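Local coordinates for E3 ubiquitin-protein ligase RNF31 (Mus musculus, PDB 5Y3T) that acts as a RING-type E3 ubiquitin ligase, promoting ubiquitin transfer to proteins, and probably binds its partner HOIL-1 through its paired UBA domains, at residues Leu43-Arg47 / Ser48-Tyr52; Val95-Arg98 / Arg99-Val102; Gln135-Arg138 / Leu139-Phe142. One frame throughout, in Å; residues are numbered along the deposited sequence.

Contact 1: residues Leu43-Arg47 / Ser48-Tyr52; sequences LQWLR and SELSY
Helix 42-64 of the UBA domain pair bends at the turn where Trp45 meets Glu49 and Leu50, the short axes of 43-47 and 48-52 diverging by 43°. The backbone keeps its alpha-helical ladder across the bend, but unevenly: Glu49 N lies 2.7 Å from Trp45 O and Ser48 N 3.1 Å from Gln44 O, whereas the bond of Leu50 N to Leu46 O, 3.4 Å long, is weak. Trp45 carries the side-chain contact. Its CG stands beside its own carbonyl carbon (chi1 -171°), which sends the indole along the helix under the following turn. There Glu49 CB settles on one face of the ring as a CH-pi contact, 3.4 Å from the centroid of the five-membered ring and 15° off its normal. Glu49 CG continues over the same face, above the NE1-CD1 side of the five-membered ring, 3.4 Å from Trp45 NE1. Leu50 takes the benzo part instead, its CD1 meeting Trp45 CZ3 at 4.1 Å with the two side chains crossing at about a right angle. The other methyl of Leu50, CD2, runs alongside Leu46 CD2, both leucines pointing the same way. The indole also touches Ala33 and Tyr36 of helix 27-37 and Trp80 of helix 73-82, which joins this bent turn to two other helices of the fold. Beyond the ring, Glu49 bends at its second torsion, and its OE2 receives the hydroxyl hydrogen of Ser48 OG at 2.7 Å, on the lone pair facing away from OE1.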
loop_
_atom_site.group_PDB
_atom_site.type_symbol
_atom_site.label_atom_id
_atom_site.label_comp_id
_atom_site.label_asym_id
_atom_site.label_seq_id
_atom_site.Cartn_x
_atom_site.Cartn_y
_atom_site.Cartn_z
ATOM N N LEU B 43 7.383 -25.096 -3.330
ATOM C CA LEU B 43 8.770 -24.643 -3.192
ATOM C C LEU B 43 9.563 -24.899 -4.437
ATOM O O LEU B 43 10.263 -24.008 -4.918
ATOM C CB LEU B 43 9.457 -25.299 -1.997
ATOM C CG LEU B 43 8.857 -24.903 -0.634
ATOM C CD1 LEU B 43 9.527 -25.696 0.472
ATOM C CD2 LEU B 43 8.988 -23.395 -0.394
ATOM N N GLN B 44 9.423 -26.102 -4.983
ATOM C CA GLN B 44 10.119 -26.456 -6.222
ATOM C C GLN B 44 9.731 -25.526 -7.340
ATOM O O GLN B 44 10.605 -24.960 -7.976
ATOM C CB GLN B 44 9.869 -27.908 -6.631
ATOM C CG GLN B 44 10.726 -28.906 -5.855
ATOM C CD GLN B 44 10.461 -30.331 -6.290
ATOM O OE1 GLN B 44 10.492 -30.634 -7.484
ATOM N NE2 GLN B 44 10.158 -31.205 -5.330
ATOM N N TRP B 45 8.424 -25.336 -7.538
ATOM C CA TRP B 45 7.932 -24.440 -8.586
ATOM C C TRP B 45 8.507 -23.049 -8.480
ATOM O O TRP B 45 8.905 -22.480 -9.493
ATOM C CB TRP B 45 6.393 -24.385 -8.639
ATOM C CG TRP B 45 5.856 -23.637 -9.848
ATOM C CD1 TRP B 45 5.502 -24.166 -11.061
ATOM C CD2 TRP B 45 5.617 -22.215 -9.947
ATOM N NE1 TRP B 45 5.061 -23.162 -11.909
ATOM C CE2 TRP B 45 5.107 -21.964 -11.245
ATOM C CE3 TRP B 45 5.779 -21.135 -9.057
ATOM C CZ2 TRP B 45 4.776 -20.691 -11.674
ATOM C CZ3 TRP B 45 5.444 -19.859 -9.481
ATOM C CH2 TRP B 45 4.945 -19.645 -10.785
ATOM N N LEU B 46 8.552 -22.494 -7.271
ATOM C CA LEU B 46 9.095 -21.152 -7.067
ATOM C C LEU B 46 10.548 -21.073 -7.481
ATOM O O LEU B 46 10.871 -20.190 -8.262
ATOM C CB LEU B 46 8.933 -20.671 -5.618
ATOM C CG LEU B 46 7.497 -20.297 -5.217
ATOM C CD1 LEU B 46 7.344 -20.276 -3.707
ATOM C CD2 LEU B 46 7.059 -18.966 -5.795
ATOM N N ARG B 47 11.413 -21.959 -6.964
ATOM C CA ARG B 47 12.857 -22.066 -7.435
ATOM C C ARG B 47 13.063 -22.147 -8.947
ATOM O O ARG B 47 13.909 -21.486 -9.489
ATOM C CB ARG B 47 13.569 -23.312 -6.883
ATOM C CG ARG B 47 14.359 -23.083 -5.608
ATOM C CD ARG B 47 15.029 -24.360 -5.088
ATOM N NE ARG B 47 14.616 -24.628 -3.694
ATOM C CZ ARG B 47 13.694 -25.519 -3.293
ATOM N NH1 ARG B 47 13.053 -26.316 -4.157
ATOM N NH2 ARG B 47 13.419 -25.631 -1.990
ATOM N N SER B 48 12.285 -22.977 -9.617
ATOM C CA SER B 48 12.523 -23.282 -11.028
ATOM C C SER B 48 11.699 -22.439 -12.047
ATOM O O SER B 48 12.207 -22.136 -13.125
ATOM C CB SER B 48 12.334 -24.796 -11.250
ATOM O OG SER B 48 11.071 -25.100 -11.786
ATOM N N GLU B 49 10.461 -22.061 -11.704
ATOM C CA GLU B 49 9.539 -21.418 -12.658
ATOM C C GLU B 49 9.267 -19.935 -12.484
ATOM O O GLU B 49 8.900 -19.286 -13.473
ATOM C CB GLU B 49 8.195 -22.155 -12.648
ATOM C CG GLU B 49 8.279 -23.609 -13.064
ATOM C CD GLU B 49 9.099 -23.767 -14.345
ATOM O OE1 GLU B 49 8.682 -23.224 -15.415
ATOM O OE2 GLU B 49 10.189 -24.373 -14.242
ATOM N N LEU B 50 9.431 -19.395 -11.266
ATOM C CA LEU B 50 8.971 -18.040 -10.944
ATOM C C LEU B 50 9.548 -16.964 -11.868
ATOM O O LEU B 50 8.798 -16.151 -12.451
ATOM C CB LEU B 50 9.274 -17.664 -9.495
ATOM C CG LEU B 50 8.741 -16.299 -9.002
ATOM C CD1 LEU B 50 7.240 -16.133 -9.246
ATOM C CD2 LEU B 50 9.109 -16.102 -7.529
ATOM N N SER B 51 10.870 -16.981 -12.013
ATOM C CA SER B 51 11.575 -15.983 -12.806
ATOM C C SER B 51 11.092 -15.909 -14.250
ATOM O O SER B 51 11.216 -14.855 -14.859
ATOM C CB SER B 51 13.085 -16.227 -12.778
ATOM O OG SER B 51 13.404 -17.276 -13.671
ATOM N N TYR B 52 10.566 -17.003 -14.810
ATOM C CA TYR B 52 10.056 -16.971 -16.194
ATOM C C TYR B 52 8.729 -16.247 -16.210
ATOM O O TYR B 52 8.452 -15.493 -17.142
ATOM C CB TYR B 52 9.869 -18.373 -16.819
ATOM C CG TYR B 52 11.132 -19.190 -17.106
ATOM C CD1 TYR B 52 12.383 -18.578 -17.320
ATOM C CD2 TYR B 52 11.061 -20.593 -17.216
ATOM C CE1 TYR B 52 13.513 -19.339 -17.591
ATOM C CE2 TYR B 52 12.186 -21.355 -17.499
ATOM C CZ TYR B 52 13.401 -20.718 -17.681
ATOM O OH TYR B 52 14.517 -21.449 -17.954
#

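Contact 2: residues Val95-Arg98 / Arg99-Val102; sequences VRAR and RRKV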
loop_
_atom_site.group_PDB
_atom_site.type_symbol
_atom_site.label_atom_id
_atom_site.label_comp_id
_atom_site.label_asym_id
_atom_site.label_seq_id
_atom_site.Cartn_x
_atom_site.Cartn_y
_atom_site.Cartn_z
ATOM N N VAL B 95 1.573 -2.193 -14.234
ATOM C CA VAL B 95 1.339 -0.993 -15.041
ATOM C C VAL B 95 0.758 0.142 -14.215
ATOM O O VAL B 95 1.233 1.290 -14.298
ATOM C CB VAL B 95 0.347 -1.333 -16.183
ATOM C CG1 VAL B 95 -0.241 -0.091 -16.873
ATOM C CG2 VAL B 95 1.022 -2.259 -17.188
ATOM N N ARG B 96 -0.280 -0.179 -13.446
ATOM C CA ARG B 96 -0.958 0.816 -12.617
ATOM C C ARG B 96 -0.090 1.369 -11.506
ATOM O O ARG B 96 -0.032 2.569 -11.312
ATOM C CB ARG B 96 -2.255 0.233 -12.051
ATOM C CG ARG B 96 -3.323 0.090 -13.137
ATOM C CD ARG B 96 -4.404 -0.860 -12.698
ATOM N NE ARG B 96 -5.430 -0.997 -13.698
ATOM C CZ ARG B 96 -6.626 -1.558 -13.520
ATOM N NH1 ARG B 96 -7.004 -2.053 -12.358
ATOM N NH2 ARG B 96 -7.470 -1.588 -14.530
ATOM N N ALA B 97 0.586 0.503 -10.778
ATOM C CA ALA B 97 1.565 0.947 -9.772
ATOM C C ALA B 97 2.589 1.930 -10.338
ATOM O O ALA B 97 2.822 2.957 -9.728
ATOM C CB ALA B 97 2.286 -0.222 -9.092
ATOM N N ARG B 98 3.153 1.635 -11.506
ATOM C CA ARG B 98 4.156 2.506 -12.083
ATOM C C ARG B 98 3.574 3.811 -12.618
ATOM O O ARG B 98 4.189 4.846 -12.453
ATOM C CB ARG B 98 4.865 1.791 -13.212
ATOM C CG ARG B 98 5.933 2.636 -13.882
ATOM C CD ARG B 98 7.259 2.675 -13.101
ATOM N NE ARG B 98 8.181 2.809 -14.191
ATOM C CZ ARG B 98 9.128 1.967 -14.578
ATOM N NH1 ARG B 98 9.550 0.929 -13.864
ATOM N NH2 ARG B 98 9.745 2.275 -15.687
ATOM N N ARG B 99 2.430 3.740 -13.310
ATOM C CA ARG B 99 1.652 4.927 -13.694
ATOM C C ARG B 99 1.364 5.859 -12.527
ATOM O O ARG B 99 1.528 7.073 -12.646
ATOM C CB ARG B 99 0.322 4.555 -14.370
ATOM C CG ARG B 99 -0.277 5.705 -15.160
ATOM C CD ARG B 99 -1.662 5.402 -15.709
ATOM N NE ARG B 99 -1.573 4.453 -16.806
ATOM C CZ ARG B 99 -2.254 3.309 -16.932
ATOM N NH1 ARG B 99 -3.153 2.887 -16.028
ATOM N NH2 ARG B 99 -2.026 2.558 -17.999
ATOM N N ARG B 100 0.941 5.293 -11.409
ATOM C CA ARG B 100 0.583 6.073 -10.239
ATOM C C ARG B 100 1.817 6.776 -9.674
ATOM O O ARG B 100 1.750 7.924 -9.165
ATOM C CB ARG B 100 -0.075 5.138 -9.205
ATOM C CG ARG B 100 -0.508 5.794 -7.904
ATOM C CD ARG B 100 -1.201 4.853 -6.929
ATOM N NE ARG B 100 -0.523 3.574 -6.721
ATOM C CZ ARG B 100 0.578 3.381 -5.973
ATOM N NH1 ARG B 100 1.210 4.395 -5.348
ATOM N NH2 ARG B 100 1.071 2.147 -5.869
ATOM N N LYS B 101 2.951 6.087 -9.740
ATOM C CA LYS B 101 4.167 6.633 -9.177
ATOM C C LYS B 101 4.756 7.733 -10.064
ATOM O O LYS B 101 5.282 8.686 -9.558
ATOM C CB LYS B 101 5.158 5.531 -8.880
ATOM C CG LYS B 101 4.690 4.661 -7.742
ATOM C CD LYS B 101 5.554 3.438 -7.569
ATOM C CE LYS B 101 4.892 2.346 -6.728
ATOM N NZ LYS B 101 5.646 1.085 -6.934
ATOM N N VAL B 102 4.619 7.612 -11.372
ATOM C CA VAL B 102 5.057 8.641 -12.299
ATOM C C VAL B 102 4.213 9.900 -12.163
ATOM O O VAL B 102 4.734 11.020 -12.231
ATOM C CB VAL B 102 5.076 8.096 -13.757
ATOM C CG1 VAL B 102 5.048 9.216 -14.817
ATOM C CG2 VAL B 102 6.285 7.161 -13.925
#
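Arg98 O takes two backbone N-H groups in the middle of helix 87-107 of the UBA domain pair: Val102 N at 3.0 Å and, more weakly, Lys101 N at 3.2 Å. The rest of the turn is regular alpha helix, with Arg99 N bonded to Val95 O at 2.9 Å in a nearly straight bond (170° at the hydrogen). The side chains here are largely cationic, and the charged ends of Arg96, Arg98, Arg99 and Lys101 find partners beyond the turn. Arg98 forms a salt bridge with Glu75, donates to Ala70 O and makes a cation-pi contact with Phe71, while Arg96 pairs with Glu93 and with an acidic side chain of another protein chain. Arg99 bends at its third torsion (-72°), which folds the guanidinium back beside Val95; NH2 comes within 3.4 Å of Val95 CG1, the two side chains pointing the same way. That NH2 reaches Asp65 in a salt bridge, and NH1 donates to the backbone of the neighbouring chain, so the arginine spans an intramolecular and an intermolecular contact. Lys101 runs extended back along the helix, its CG beside the backbone N (chi1 -69°), toward Gly125 O, to which NZ is bonded. On the way its methylenes pass the carbonyl of Ala97, with Lys101 CG 3.2 Å from Ala97 O.

Contact 3: residues Gln135-Arg138 / Leu139-Phe142; sequences QRQR and LEPF
The backbone of 135-138 and 139-142 forms one irregular piece of helix 127-145, held together chiefly at Leu139. Its N-H is shared between two carbonyls: Gln135 O, 3.3 Å from Leu139 N, which approaches in the carbonyl plane, and Arg136 O at 2.9 Å, where the N-H sits well above the plane and away from a lone pair. Arg136 O is gripped a second time by Glu140 N at 3.1 Å, approaching almost head-on to the carbonyl. A shorter, three-residue spacing therefore mixes with the usual four-residue one. The next step breaks the ladder, because the nitrogen of Pro141 carries no hydrogen. Instead its ring carbon CD presses against two carbonyls of the preceding turn, 3.3 Å from Gln137 O and 3.5 Å from Arg138 O. Phe142 N likewise makes no bond to that turn; rather, the Phe142 ring turns its edge to Arg138 O, which lies near the ring plane and 3.6 Å from CD1. Among the side chains, Glu140 extends back along the helix with CG beside its backbone N (chi1 -79°), bringing OE1 to 3.6 Å from Gln137 CA and 3.7 Å from Gln137 CG. The amide of Gln137 and the carboxylate of Glu140 are turned 60° against each other, and OE1 meets those two carbons, not the amide. A different protein chain also meets this turn: Gln135 and Arg136 bond to its backbone, and Leu139 packs on one of its aromatic side chains. The arrangement is that of a helix whose ladder is interrupted both before and at a proline, here the last helix of the UBA domain pair and part of its interface with a partner chain.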
loop_
_atom_site.group_PDB
_atom_site.type_symbol
_atom_site.label_atom_id
_atom_site.label_comp_id
_atom_site.label_asym_id
_atom_site.label_seq_id
_atom_site.Cartn_x
_atom_site.Cartn_y
_atom_site.Cartn_z
ATOM N N GLN B 135 16.815 14.283 -6.589
ATOM C CA GLN B 135 17.092 15.580 -5.963
ATOM C C GLN B 135 18.528 15.741 -5.491
ATOM O O GLN B 135 18.894 16.810 -4.983
ATOM C CB GLN B 135 16.165 15.799 -4.791
ATOM C CG GLN B 135 14.724 16.014 -5.210
ATOM C CD GLN B 135 13.813 16.165 -4.014
ATOM O OE1 GLN B 135 13.050 17.117 -3.913
ATOM N NE2 GLN B 135 13.932 15.261 -3.084
ATOM N N ARG B 136 19.338 14.705 -5.653
ATOM C CA ARG B 136 20.750 14.834 -5.383
ATOM C C ARG B 136 21.344 16.071 -6.030
ATOM O O ARG B 136 21.960 16.887 -5.333
ATOM C CB ARG B 136 21.520 13.589 -5.798
ATOM C CG ARG B 136 21.415 12.483 -4.764
ATOM C CD ARG B 136 22.648 11.571 -4.675
ATOM N NE ARG B 136 22.581 10.925 -3.379
ATOM C CZ ARG B 136 21.778 9.911 -3.078
ATOM N NH1 ARG B 136 20.992 9.323 -4.013
ATOM N NH2 ARG B 136 21.757 9.467 -1.827
ATOM N N GLN B 137 21.123 16.256 -7.322
ATOM C CA GLN B 137 21.706 17.439 -8.003
ATOM C C GLN B 137 21.282 18.771 -7.395
ATOM O O GLN B 137 22.056 19.716 -7.385
ATOM C CB GLN B 137 21.421 17.431 -9.494
ATOM C CG GLN B 137 22.381 16.522 -10.259
ATOM C CD GLN B 137 22.432 16.817 -11.755
ATOM O OE1 GLN B 137 21.501 17.398 -12.329
ATOM N NE2 GLN B 137 23.524 16.414 -12.393
ATOM N N ARG B 138 20.063 18.841 -6.867
ATOM C CA ARG B 138 19.608 20.053 -6.244
ATOM C C ARG B 138 20.425 20.362 -4.975
ATOM O O ARG B 138 20.640 21.532 -4.702
ATOM C CB ARG B 138 18.114 19.979 -5.919
ATOM C CG ARG B 138 17.259 20.322 -7.092
ATOM C CD ARG B 138 15.779 20.002 -6.908
ATOM N NE ARG B 138 15.110 20.344 -8.158
ATOM C CZ ARG B 138 14.814 21.591 -8.562
ATOM N NH1 ARG B 138 15.069 22.670 -7.791
ATOM N NH2 ARG B 138 14.233 21.766 -9.755
ATOM N N LEU B 139 20.841 19.348 -4.199
ATOM C CA LEU B 139 21.521 19.604 -2.902
ATOM C C LEU B 139 23.038 19.653 -2.992
ATOM O O LEU B 139 23.697 20.154 -2.093
ATOM C CB LEU B 139 21.067 18.621 -1.821
ATOM C CG LEU B 139 19.599 18.781 -1.400
ATOM C CD1 LEU B 139 19.121 17.639 -0.514
ATOM C CD2 LEU B 139 19.350 20.121 -0.717
ATOM N N GLU B 140 23.600 19.185 -4.093
ATOM C CA GLU B 140 25.051 19.227 -4.263
ATOM C C GLU B 140 25.688 20.589 -4.043
ATOM O O GLU B 140 26.670 20.676 -3.360
ATOM C CB GLU B 140 25.487 18.666 -5.645
ATOM C CG GLU B 140 25.480 17.148 -5.668
ATOM C CD GLU B 140 25.462 16.529 -7.064
ATOM O OE1 GLU B 140 25.326 17.222 -8.089
ATOM O OE2 GLU B 140 25.574 15.298 -7.119
ATOM N N PRO B 141 25.153 21.641 -4.657
ATOM C CA PRO B 141 25.780 22.941 -4.412
ATOM C C PRO B 141 25.660 23.411 -2.951
ATOM O O PRO B 141 26.557 24.106 -2.473
ATOM C CB PRO B 141 25.048 23.898 -5.364
ATOM C CG PRO B 141 24.247 23.032 -6.283
ATOM C CD PRO B 141 23.982 21.746 -5.545
ATOM N N PHE B 142 24.635 22.973 -2.229
ATOM C CA PHE B 142 24.545 23.259 -0.789
ATOM C C PHE B 142 25.629 22.506 -0.071
ATOM O O PHE B 142 26.310 23.043 0.808
ATOM C CB PHE B 142 23.162 22.926 -0.248
ATOM C CG PHE B 142 22.100 23.896 -0.722
ATOM C CD1 PHE B 142 21.544 23.784 -1.982
ATOM C CD2 PHE B 142 21.672 24.955 0.116
ATOM C CE1 PHE B 142 20.570 24.683 -2.422
ATOM C CE2 PHE B 142 20.708 25.859 -0.335
ATOM C CZ PHE B 142 20.147 25.712 -1.597
#

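In the fold
All three contacts are single-helix turns, strung in series along an elongated, all-helical chain, and none touches another. Contacts 1 and 3 lie on opposite sides of the chain's centre, their centres 43 Å apart, with contact 2 nearest that centre. Contact 1 is a surface turn joined by aromatic and leucine packing to helices of its own chain, and no other chain of the assembly reaches it. Contacts 2 and 3 are partly buried, and both meet another protein. The arginines of contact 2 reach beyond their regular turn to acidic groups of their own chain and of another, and to that chain's backbone, whereas the interrupted turn of contact 3 offers backbone-directed hydrogen bonds and apolar packing.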